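Local coordinates for tyrosine-protein kinase receptor torso (Bombyx mori, PDB 5AOQ) that binds prothoracicotropic hormone through its second extracellular FN3 domain and in response activates MAPK signalling, probably inducing the ecdysone production that initiates metamorphosis, at residues Gly175-Asn180 / Phe213-Leu218; Gln159-Ile164 / Thr235-Lys240; Cys195-Met200 / Leu220-Glu225. All blocks are in the same frame, centred on the assembly; numbering follows the deposited sequence.

Contact 1: Gly175-Asn180 / Phe213-Leu218. With NAG (2-acetamido-2-deoxy-beta-D-glucopyranose), chain E.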
loop_
_atom_site.group_PDB
_atom_site.type_symbol
_atom_site.label_atom_id
_atom_site.label_comp_id
_atom_site.label_asym_id
_atom_site.label_seq_id
_atom_site.Cartn_x
_atom_site.Cartn_y
_atom_site.Cartn_z
ATOM N N GLY A 175 16.786 24.359 -0.393
ATOM C CA GLY A 175 15.913 25.374 -0.961
ATOM C C GLY A 175 14.665 25.625 -0.135
ATOM O O GLY A 175 13.906 24.701 0.158
ATOM N N LYS A 176 14.455 26.888 0.231
ATOM C CA LYS A 176 13.295 27.291 1.021
ATOM C C LYS A 176 12.292 28.056 0.162
ATOM O O LYS A 176 12.672 28.918 -0.633
ATOM C CB LYS A 176 13.731 28.144 2.214
ATOM C CG LYS A 176 12.597 28.498 3.167
ATOM C CD LYS A 176 13.093 29.253 4.394
ATOM C CE LYS A 176 13.929 28.368 5.309
ATOM N NZ LYS A 176 14.324 29.072 6.559
ATOM N N PHE A 177 11.012 27.736 0.338
ATOM C CA PHE A 177 9.939 28.265 -0.500
ATOM C C PHE A 177 8.878 28.971 0.336
ATOM O O PHE A 177 8.536 28.519 1.432
ATOM C CB PHE A 177 9.293 27.139 -1.310
ATOM C CG PHE A 177 10.236 26.451 -2.256
ATOM C CD1 PHE A 177 11.231 25.614 -1.778
ATOM C CD2 PHE A 177 10.120 26.630 -3.624
ATOM C CE1 PHE A 177 12.098 24.980 -2.643
ATOM C CE2 PHE A 177 10.984 25.996 -4.495
ATOM C CZ PHE A 177 11.974 25.170 -4.002
ATOM N N VAL A 178 8.360 30.077 -0.193
ATOM C CA VAL A 178 7.335 30.866 0.486
ATOM C C VAL A 178 6.377 31.454 -0.551
ATOM O O VAL A 178 6.755 31.659 -1.704
ATOM C CB VAL A 178 7.961 32.001 1.332
ATOM C CG1 VAL A 178 6.885 32.853 1.998
ATOM C CG2 VAL A 178 8.906 31.433 2.382
ATOM N N TRP A 179 5.139 31.720 -0.143
ATOM C CA TRP A 179 4.159 32.340 -1.031
ATOM C C TRP A 179 3.171 33.211 -0.260
ATOM O O TRP A 179 2.994 33.043 0.946
ATOM C CB TRP A 179 3.416 31.264 -1.824
ATOM C CG TRP A 179 2.693 30.264 -0.970
ATOM C CD1 TRP A 179 1.358 30.240 -0.685
ATOM C CD2 TRP A 179 3.267 29.138 -0.294
ATOM N NE1 TRP A 179 1.067 29.169 0.126
ATOM C CE2 TRP A 179 2.221 28.478 0.381
ATOM C CE3 TRP A 179 4.563 28.623 -0.194
ATOM C CZ2 TRP A 179 2.432 27.331 1.144
ATOM C CZ3 TRP A 179 4.769 27.486 0.567
ATOM C CH2 TRP A 179 3.710 26.854 1.225
ATOM N N ASN A 180 2.531 34.142 -0.964
ATOM C CA ASN A 180 1.609 35.078 -0.328
ATOM C C ASN A 180 0.270 34.447 0.021
ATOM O O ASN A 180 -0.164 33.483 -0.609
ATOM C CB ASN A 180 1.388 36.308 -1.220
ATOM C CG ASN A 180 0.721 35.975 -2.550
ATOM O OD1 ASN A 180 0.843 34.861 -3.061
ATOM N ND2 ASN A 180 0.013 36.960 -3.117
ATOM N N PHE A 213 7.984 26.308 3.108
ATOM C CA PHE A 213 8.297 24.927 2.766
ATOM C C PHE A 213 9.778 24.748 2.472
ATOM O O PHE A 213 10.325 25.400 1.586
ATOM C CB PHE A 213 7.466 24.479 1.564
ATOM C CG PHE A 213 7.706 23.054 1.161
ATOM C CD1 PHE A 213 7.272 22.013 1.963
ATOM C CD2 PHE A 213 8.355 22.753 -0.022
ATOM C CE1 PHE A 213 7.487 20.699 1.596
ATOM C CE2 PHE A 213 8.571 21.440 -0.396
ATOM C CZ PHE A 213 8.138 20.413 0.416
ATOM N N ASP A 214 10.417 23.849 3.216
ATOM C CA ASP A 214 11.836 23.577 3.040
ATOM C C ASP A 214 12.041 22.414 2.077
ATOM O O ASP A 214 11.217 21.502 2.008
ATOM C CB ASP A 214 12.495 23.264 4.384
ATOM C CG ASP A 214 12.260 24.349 5.415
ATOM O OD1 ASP A 214 12.089 25.520 5.017
ATOM O OD2 ASP A 214 12.252 24.032 6.623
ATOM N N VAL A 215 13.143 22.461 1.333
ATOM C CA VAL A 215 13.523 21.374 0.439
ATOM C C VAL A 215 15.015 21.100 0.573
ATOM O O VAL A 215 15.808 22.021 0.769
ATOM C CB VAL A 215 13.185 21.699 -1.031
ATOM C CG1 VAL A 215 13.559 20.533 -1.938
ATOM C CG2 VAL A 215 11.711 22.024 -1.172
ATOM N N GLU A 216 15.386 19.828 0.468
ATOM C CA GLU A 216 16.778 19.420 0.604
ATOM C C GLU A 216 17.201 18.477 -0.515
ATOM O O GLU A 216 16.375 18.024 -1.309
ATOM C CB GLU A 216 17.001 18.750 1.961
ATOM C CG GLU A 216 16.568 19.601 3.147
ATOM C CD GLU A 216 16.768 18.899 4.475
ATOM O OE1 GLU A 216 17.353 17.795 4.486
ATOM O OE2 GLU A 216 16.339 19.452 5.509
ATOM N N ASN A 217 18.498 18.195 -0.566
ATOM C CA ASN A 217 19.070 17.275 -1.542
ATOM C C ASN A 217 18.891 17.753 -2.982
ATOM O O ASN A 217 18.887 16.948 -3.914
ATOM C CB ASN A 217 18.452 15.885 -1.377
ATOM C CG ASN A 217 18.360 15.461 0.076
ATOM O OD1 ASN A 217 19.168 15.877 0.907
ATOM N ND2 ASN A 217 17.369 14.634 0.391
ATOM N N LEU A 218 18.746 19.063 -3.159
ATOM C CA LEU A 218 18.684 19.653 -4.493
ATOM C C LEU A 218 20.075 19.700 -5.113
ATOM O O LEU A 218 21.078 19.547 -4.416
ATOM C CB LEU A 218 18.081 21.058 -4.441
ATOM C CG LEU A 218 16.602 21.159 -4.064
ATOM C CD1 LEU A 218 16.202 22.616 -3.898
ATOM C CD2 LEU A 218 15.728 20.481 -5.107
HETATM C C1 NAG E . -0.654 36.854 -4.395
HETATM C C2 NAG E . -2.159 36.586 -4.384
HETATM C C3 NAG E . -2.693 36.495 -5.815
HETATM C C4 NAG E . -2.250 37.691 -6.654
HETATM C C5 NAG E . -0.751 37.942 -6.508
HETATM C C6 NAG E . -0.293 39.227 -7.163
HETATM C C7 NAG E . -3.061 35.327 -2.466
HETATM C C8 NAG E . -3.294 33.964 -1.884
HETATM N N2 NAG E . -2.460 35.353 -3.659
HETATM O O3 NAG E . -4.114 36.424 -5.786
HETATM O O4 NAG E . -2.499 37.417 -8.029
HETATM O O5 NAG E . -0.399 38.039 -5.122
HETATM O O6 NAG E . -1.376 39.956 -7.723
HETATM O O7 NAG E . -3.390 36.349 -1.876
#
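G175 opens an antiparallel pairing with V215: G175 N bonds V215 O at 2.8 Å, while the return bond from V215 N to G175 O is bent and weak. Having no side chain, G175 lets L218, just past the corner at N217, bring CD1 to 4.0 Å from G175 CA. K176 and D214 lie side by side on the solvent face. With CG anti to the backbone N (chi1 -175°), K176 runs its methylenes past the carboxylate, CG being 3.5 Å from D214 OD1, yet K176 NZ stays 4.5 Å from D214 OD1, too far for a salt bridge. F177 turns inward: F177 N bonds F213 O at 2.7 Å, and F213 N bonds F177 O at 2.8 Å. The ring of F177 has F213 O at its edge and rests CE1 against V215 CG2. W179 brings the edge of its indole, CZ3, to 4.2 Å from F213 CB. N180 carries the glycan, ND2 being bonded to C1 of the sugar. Ionic and hydrocarbon groups are thus sorted by face, as in a β-sandwich: the charged pair K176 and D214 outside, F177, W179 and F213 toward strand 223-230, V215 toward N193 of strand 189-195, and backbone bonds supplying the polar link.

Contact 2: Gln159-Ile164 / Thr235-Lys240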
loop_
_atom_site.group_PDB
_atom_site.type_symbol
_atom_site.label_atom_id
_atom_site.label_comp_id
_atom_site.label_asym_id
_atom_site.label_seq_id
_atom_site.Cartn_x
_atom_site.Cartn_y
_atom_site.Cartn_z
ATOM N N GLN A 159 4.652 32.348 -5.712
ATOM C CA GLN A 159 5.681 31.782 -4.848
ATOM C C GLN A 159 7.059 32.390 -5.075
ATOM O O GLN A 159 7.513 32.517 -6.213
ATOM C CB GLN A 159 5.759 30.271 -5.069
ATOM C CG GLN A 159 4.407 29.607 -5.272
ATOM C CD GLN A 159 4.523 28.137 -5.607
ATOM O OE1 GLN A 159 5.620 27.579 -5.643
ATOM N NE2 GLN A 159 3.387 27.499 -5.867
ATOM N N GLU A 160 7.713 32.768 -3.981
ATOM C CA GLU A 160 9.114 33.161 -4.021
ATOM C C GLU A 160 9.924 32.061 -3.350
ATOM O O GLU A 160 9.399 31.302 -2.534
ATOM C CB GLU A 160 9.337 34.510 -3.332
ATOM C CG GLU A 160 9.221 34.482 -1.816
ATOM C CD GLU A 160 9.436 35.850 -1.193
ATOM O OE1 GLU A 160 9.231 36.864 -1.893
ATOM O OE2 GLU A 160 9.815 35.910 -0.004
ATOM N N PHE A 161 11.201 31.979 -3.697
ATOM C CA PHE A 161 12.056 30.903 -3.218
ATOM C C PHE A 161 13.503 31.352 -3.085
ATOM O O PHE A 161 13.964 32.224 -3.822
ATOM C CB PHE A 161 11.955 29.712 -4.167
ATOM C CG PHE A 161 11.903 30.105 -5.614
ATOM C CD1 PHE A 161 13.065 30.295 -6.336
ATOM C CD2 PHE A 161 10.687 30.301 -6.247
ATOM C CE1 PHE A 161 13.019 30.664 -7.667
ATOM C CE2 PHE A 161 10.636 30.673 -7.574
ATOM C CZ PHE A 161 11.801 30.853 -8.286
ATOM N N LYS A 162 14.213 30.743 -2.140
ATOM C CA LYS A 162 15.626 31.032 -1.926
ATOM C C LYS A 162 16.397 29.732 -1.761
ATOM O O LYS A 162 15.851 28.736 -1.283
ATOM C CB LYS A 162 15.822 31.923 -0.699
ATOM C CG LYS A 162 15.275 33.331 -0.859
ATOM C CD LYS A 162 15.484 34.149 0.405
ATOM C CE LYS A 162 15.053 35.594 0.212
ATOM N NZ LYS A 162 15.169 36.386 1.469
ATOM N N TYR A 163 17.666 29.750 -2.160
ATOM C CA TYR A 163 18.511 28.566 -2.083
ATOM C C TYR A 163 19.794 28.858 -1.328
ATOM O O TYR A 163 20.275 29.991 -1.307
ATOM C CB TYR A 163 18.837 28.059 -3.485
ATOM C CG TYR A 163 17.612 27.892 -4.344
ATOM C CD1 TYR A 163 16.880 26.714 -4.323
ATOM C CD2 TYR A 163 17.177 28.919 -5.169
ATOM C CE1 TYR A 163 15.756 26.561 -5.102
ATOM C CE2 TYR A 163 16.054 28.775 -5.952
ATOM C CZ TYR A 163 15.346 27.595 -5.915
ATOM O OH TYR A 163 14.224 27.448 -6.694
ATOM N N ILE A 164 20.340 27.819 -0.708
ATOM C CA ILE A 164 21.613 27.920 -0.016
ATOM C C ILE A 164 22.427 26.664 -0.292
ATOM O O ILE A 164 21.970 25.541 -0.054
ATOM C CB ILE A 164 21.420 28.110 1.504
ATOM C CG1 ILE A 164 20.643 29.403 1.772
ATOM C CG2 ILE A 164 22.771 28.133 2.218
ATOM C CD1 ILE A 164 20.321 29.660 3.229
ATOM N N THR A 235 -1.884 25.271 -7.279
ATOM C CA THR A 235 -0.988 26.134 -8.034
ATOM C C THR A 235 0.278 25.377 -8.400
ATOM O O THR A 235 1.139 25.133 -7.552
ATOM C CB THR A 235 -0.613 27.400 -7.246
ATOM O OG1 THR A 235 -1.789 28.183 -7.007
ATOM C CG2 THR A 235 0.398 28.236 -8.022
ATOM N N LYS A 236 0.378 25.001 -9.671
ATOM C CA LYS A 236 1.565 24.336 -10.182
ATOM C C LYS A 236 2.602 25.391 -10.542
ATOM O O LYS A 236 2.299 26.361 -11.239
ATOM C CB LYS A 236 1.224 23.465 -11.390
ATOM C CG LYS A 236 -0.017 22.608 -11.189
ATOM C CD LYS A 236 -0.100 21.495 -12.221
ATOM C CE LYS A 236 -1.407 20.727 -12.113
ATOM N NZ LYS A 236 -2.517 21.394 -12.847
ATOM N N HIS A 237 3.824 25.194 -10.063
ATOM C CA HIS A 237 4.870 26.201 -10.175
ATOM C C HIS A 237 6.209 25.585 -10.560
ATOM O O HIS A 237 6.890 24.986 -9.727
ATOM C CB HIS A 237 4.998 26.959 -8.851
ATOM C CG HIS A 237 6.157 27.903 -8.802
ATOM N ND1 HIS A 237 6.132 29.148 -9.393
ATOM C CD2 HIS A 237 7.378 27.784 -8.229
ATOM C CE1 HIS A 237 7.288 29.754 -9.186
ATOM N NE2 HIS A 237 8.061 28.948 -8.481
ATOM N N LYS A 238 6.571 25.720 -11.832
ATOM C CA LYS A 238 7.864 25.247 -12.308
ATOM C C LYS A 238 8.963 26.206 -11.870
ATOM O O LYS A 238 8.733 27.410 -11.745
ATOM C CB LYS A 238 7.872 25.105 -13.831
ATOM C CG LYS A 238 6.985 23.993 -14.364
ATOM C CD LYS A 238 7.105 23.876 -15.876
ATOM C CE LYS A 238 6.248 22.743 -16.419
ATOM N NZ LYS A 238 6.345 22.629 -17.901
ATOM N N TYR A 239 10.153 25.667 -11.635
ATOM C CA TYR A 239 11.296 26.488 -11.252
ATOM C C TYR A 239 12.595 25.715 -11.438
ATOM O O TYR A 239 12.628 24.500 -11.273
ATOM C CB TYR A 239 11.153 26.956 -9.802
ATOM C CG TYR A 239 11.289 25.844 -8.785
ATOM C CD1 TYR A 239 10.189 25.082 -8.413
ATOM C CD2 TYR A 239 12.512 25.557 -8.197
ATOM C CE1 TYR A 239 10.305 24.067 -7.487
ATOM C CE2 TYR A 239 12.637 24.544 -7.268
ATOM C CZ TYR A 239 11.531 23.801 -6.919
ATOM O OH TYR A 239 11.649 22.790 -5.994
ATOM N N LYS A 240 13.663 26.435 -11.769
ATOM C CA LYS A 240 14.964 25.824 -12.014
ATOM C C LYS A 240 15.953 26.234 -10.928
ATOM O O LYS A 240 16.025 27.404 -10.556
ATOM C CB LYS A 240 15.485 26.225 -13.397
ATOM C CG LYS A 240 16.737 25.485 -13.843
ATOM C CD LYS A 240 17.185 25.952 -15.220
ATOM C CE LYS A 240 18.402 25.182 -15.711
ATOM N NZ LYS A 240 18.118 23.732 -15.882
#
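From Q159 opposite H237 to F161 opposite Y239, two strands of different sheets run the same way, their axes 9.6 Å apart at closest and inclined by 33°, as in the face-to-face packing of a β-sandwich. Mostly side chains bridge this gap. Q159 reaches across with its chain extended beyond CG; its CB sits over the face of the imidazole of H237, 4.2 Å from the ring centroid, a CH-pi contact. Beyond it the amide runs alongside H237 in the opposite sense, OE1 beside CD2 and CG, and NE2 3.8 Å from T235 CG2. A long glutamine suits this place, because its methylenes can cover the imidazole while its amide reaches on toward T235. H237 holds CG anti to the backbone N (chi1 173°), which turns a face of its ring to Q159 and its edge to F161. F161 CE2 comes in at the imidazole edge, in its plane; the two rings meet rim to rim, with planes 53° apart. The other side of this aromatic cluster is Y239, whose CB lies over a face of F161, 4.2 Å from F161 CZ. Y163 ends the row, directing its hydroxyl end obliquely at CD2 and CE2 of Y239. The hydroxyls of the two buried residues are satisfied outside the segments: Y239 OH bonds N193 OD1, and T235 OG1 bonds N156 OD1. Strand 171-179 flanks the first segment and sends F177 edge-to-face against Y239, while strand 223-230 flanks the second and presents I226 and V228 to Q159.

Contact 3: Cys195-Met200 / Leu220-Glu225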
loop_
_atom_site.group_PDB
_atom_site.type_symbol
_atom_site.label_atom_id
_atom_site.label_comp_id
_atom_site.label_asym_id
_atom_site.label_seq_id
_atom_site.Cartn_x
_atom_site.Cartn_y
_atom_site.Cartn_z
ATOM N N CYS A 195 11.897 17.184 -8.637
ATOM C CA CYS A 195 12.951 17.675 -9.523
ATOM C C CYS A 195 13.424 16.576 -10.467
ATOM O O CYS A 195 13.220 15.393 -10.202
ATOM C CB CYS A 195 14.137 18.202 -8.715
ATOM S SG CYS A 195 13.778 19.625 -7.672
ATOM N N GLN A 196 14.076 16.977 -11.555
ATOM C CA GLN A 196 14.540 16.039 -12.574
ATOM C C GLN A 196 15.554 15.040 -12.021
ATOM O O GLN A 196 15.675 13.928 -12.537
ATOM C CB GLN A 196 15.158 16.804 -13.753
ATOM C CG GLN A 196 15.553 15.936 -14.939
ATOM C CD GLN A 196 16.192 16.741 -16.057
ATOM O OE1 GLN A 196 16.135 17.972 -16.061
ATOM N NE2 GLN A 196 16.810 16.049 -17.006
ATOM N N ASN A 197 16.278 15.437 -10.976
ATOM C CA ASN A 197 17.313 14.586 -10.392
ATOM C C ASN A 197 17.270 14.559 -8.863
ATOM O O ASN A 197 18.306 14.455 -8.204
ATOM C CB ASN A 197 18.694 15.044 -10.869
ATOM C CG ASN A 197 18.877 14.870 -12.363
ATOM O OD1 ASN A 197 19.202 13.780 -12.837
ATOM N ND2 ASN A 197 18.665 15.944 -13.117
ATOM N N THR A 198 16.068 14.656 -8.306
ATOM C CA THR A 198 15.866 14.499 -6.870
ATOM C C THR A 198 14.517 13.841 -6.622
ATOM O O THR A 198 13.525 14.178 -7.268
ATOM C CB THR A 198 15.932 15.846 -6.122
ATOM O OG1 THR A 198 17.181 16.490 -6.399
ATOM C CG2 THR A 198 15.799 15.637 -4.618
ATOM N N ASN A 199 14.484 12.901 -5.683
ATOM C CA ASN A 199 13.257 12.184 -5.372
ATOM C C ASN A 199 12.197 13.097 -4.774
ATOM O O ASN A 199 12.505 14.085 -4.106
ATOM C CB ASN A 199 13.544 11.023 -4.418
ATOM C CG ASN A 199 14.188 9.839 -5.116
ATOM O OD1 ASN A 199 13.878 9.539 -6.270
ATOM N ND2 ASN A 199 15.089 9.158 -4.418
ATOM N N MET A 200 10.944 12.746 -5.036
ATOM C CA MET A 200 9.796 13.557 -4.657
ATOM C C MET A 200 9.753 13.862 -3.164
ATOM O O MET A 200 10.204 13.062 -2.344
ATOM C CB MET A 200 8.519 12.837 -5.081
ATOM C CG MET A 200 7.234 13.606 -4.851
ATOM S SD MET A 200 5.779 12.669 -5.357
ATOM C CE MET A 200 5.986 11.136 -4.449
ATOM N N LEU A 220 22.551 21.529 -8.633
ATOM C CA LEU A 220 22.701 22.680 -9.516
ATOM C C LEU A 220 22.105 22.439 -10.899
ATOM O O LEU A 220 22.171 21.331 -11.434
ATOM C CB LEU A 220 24.180 23.048 -9.656
ATOM C CG LEU A 220 24.893 23.491 -8.377
ATOM C CD1 LEU A 220 26.388 23.623 -8.618
ATOM C CD2 LEU A 220 24.317 24.801 -7.863
ATOM N N ASN A 221 21.523 23.492 -11.465
ATOM C CA ASN A 221 21.012 23.470 -12.832
ATOM C C ASN A 221 19.967 22.380 -13.065
ATOM O O ASN A 221 19.949 21.739 -14.117
ATOM C CB ASN A 221 22.173 23.296 -13.810
ATOM C CG ASN A 221 23.216 24.383 -13.667
ATOM O OD1 ASN A 221 22.892 25.569 -13.664
ATOM N ND2 ASN A 221 24.476 23.984 -13.525
ATOM N N ASP A 222 19.101 22.182 -12.076
ATOM C CA ASP A 222 18.043 21.179 -12.151
ATOM C C ASP A 222 16.692 21.835 -12.407
ATOM O O ASP A 222 16.348 22.831 -11.774
ATOM C CB ASP A 222 17.994 20.360 -10.860
ATOM C CG ASP A 222 17.225 19.062 -11.020
ATOM O OD1 ASP A 222 16.330 19.004 -11.887
ATOM O OD2 ASP A 222 17.517 18.101 -10.278
ATOM N N GLU A 223 15.934 21.266 -13.340
ATOM C CA GLU A 223 14.612 21.780 -13.682
ATOM C C GLU A 223 13.550 21.157 -12.774
ATOM O O GLU A 223 13.139 20.014 -12.979
ATOM C CB GLU A 223 14.295 21.496 -15.152
ATOM C CG GLU A 223 13.066 22.223 -15.677
ATOM C CD GLU A 223 13.238 23.731 -15.681
ATOM O OE1 GLU A 223 14.392 24.201 -15.760
ATOM O OE2 GLU A 223 12.216 24.447 -15.604
ATOM N N CYS A 224 13.112 21.918 -11.774
ATOM C CA CYS A 224 12.168 21.427 -10.771
ATOM C C CYS A 224 10.744 21.936 -10.981
ATOM O O CYS A 224 10.496 22.836 -11.786
ATOM C CB CYS A 224 12.625 21.834 -9.370
ATOM S SG CYS A 224 14.236 21.205 -8.861
ATOM N N GLU A 225 9.818 21.352 -10.226
ATOM C CA GLU A 225 8.428 21.789 -10.216
ATOM C C GLU A 225 7.802 21.533 -8.846
ATOM O O GLU A 225 8.060 20.501 -8.212
ATOM C CB GLU A 225 7.628 21.075 -11.308
ATOM C CG GLU A 225 6.200 21.577 -11.452
ATOM C CD GLU A 225 5.450 20.889 -12.576
ATOM O OE1 GLU A 225 5.979 19.903 -13.131
ATOM O OE2 GLU A 225 4.328 21.333 -12.904
#
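The carboxylate of D222 faces the turn Q196-N197 with both oxygens, and the amide of N197 crosses it with planes 59° apart. ND2 of N197 lies off to one side of the carboxylate plane, 3.7 Å from D222 OD2, whereas the backbone donor of Q196 lies on the other side. D222 bonds the turn beside a cross-strand disulfide of this second FN3 domain, a β-sandwich; fibronectin's own type III modules lack disulfides, so this crosslink sets the Torso domain apart from them. D222 OD1 accepts from Q196 N and OD2 from N197 N, each at 3.0 Å and each bond bent and weak. The short aspartate side chain offers two acceptors, one for each of two successive amides. Its CG stands anti to the backbone N (chi1 -163°), which swings the carboxylate over to the turn. Q196 N has a further weak bond to E223 O at 3.5 Å. One hormone chain lies against this turn: Y19 of that chain packs on Q196, and its K21 makes weak hydrogen bonds to C195 O and Q196 O; a second hormone chain meets N197 and N199. L218 packs against both half-cystines. Cysteine suits these buried positions because it crosslinks strands 189-195 and 223-230 covalently without a bulky side chain: C195 SG and C224 SG are joined at 2.0 Å, with a CB-SG-SG-CB torsion of 104°.

Overall arrangement
All three contacts belong to the second FN3 domain, the hormone-binding one. Contact 1 joins neighbouring strands 171-179 and 212-218 of the three-stranded sheet; contact 2 spans from that sheet to strand 233-240 of the four-stranded one; contact 3 ties the end of strand 189-195, and the turn after it, to the start of strand 223-230. Along the chain the segments of contact 2 enclose the other two, whose own segments alternate. The centres of contacts 1 and 2 lie about 7 Å apart, and contact 3 is centred about 11 Å from contact 2. Y239 touches F177 and pairs with C224, while L218 packs on the disulfide, so one continuous interior connects the sheets of the domain that binds the hormone.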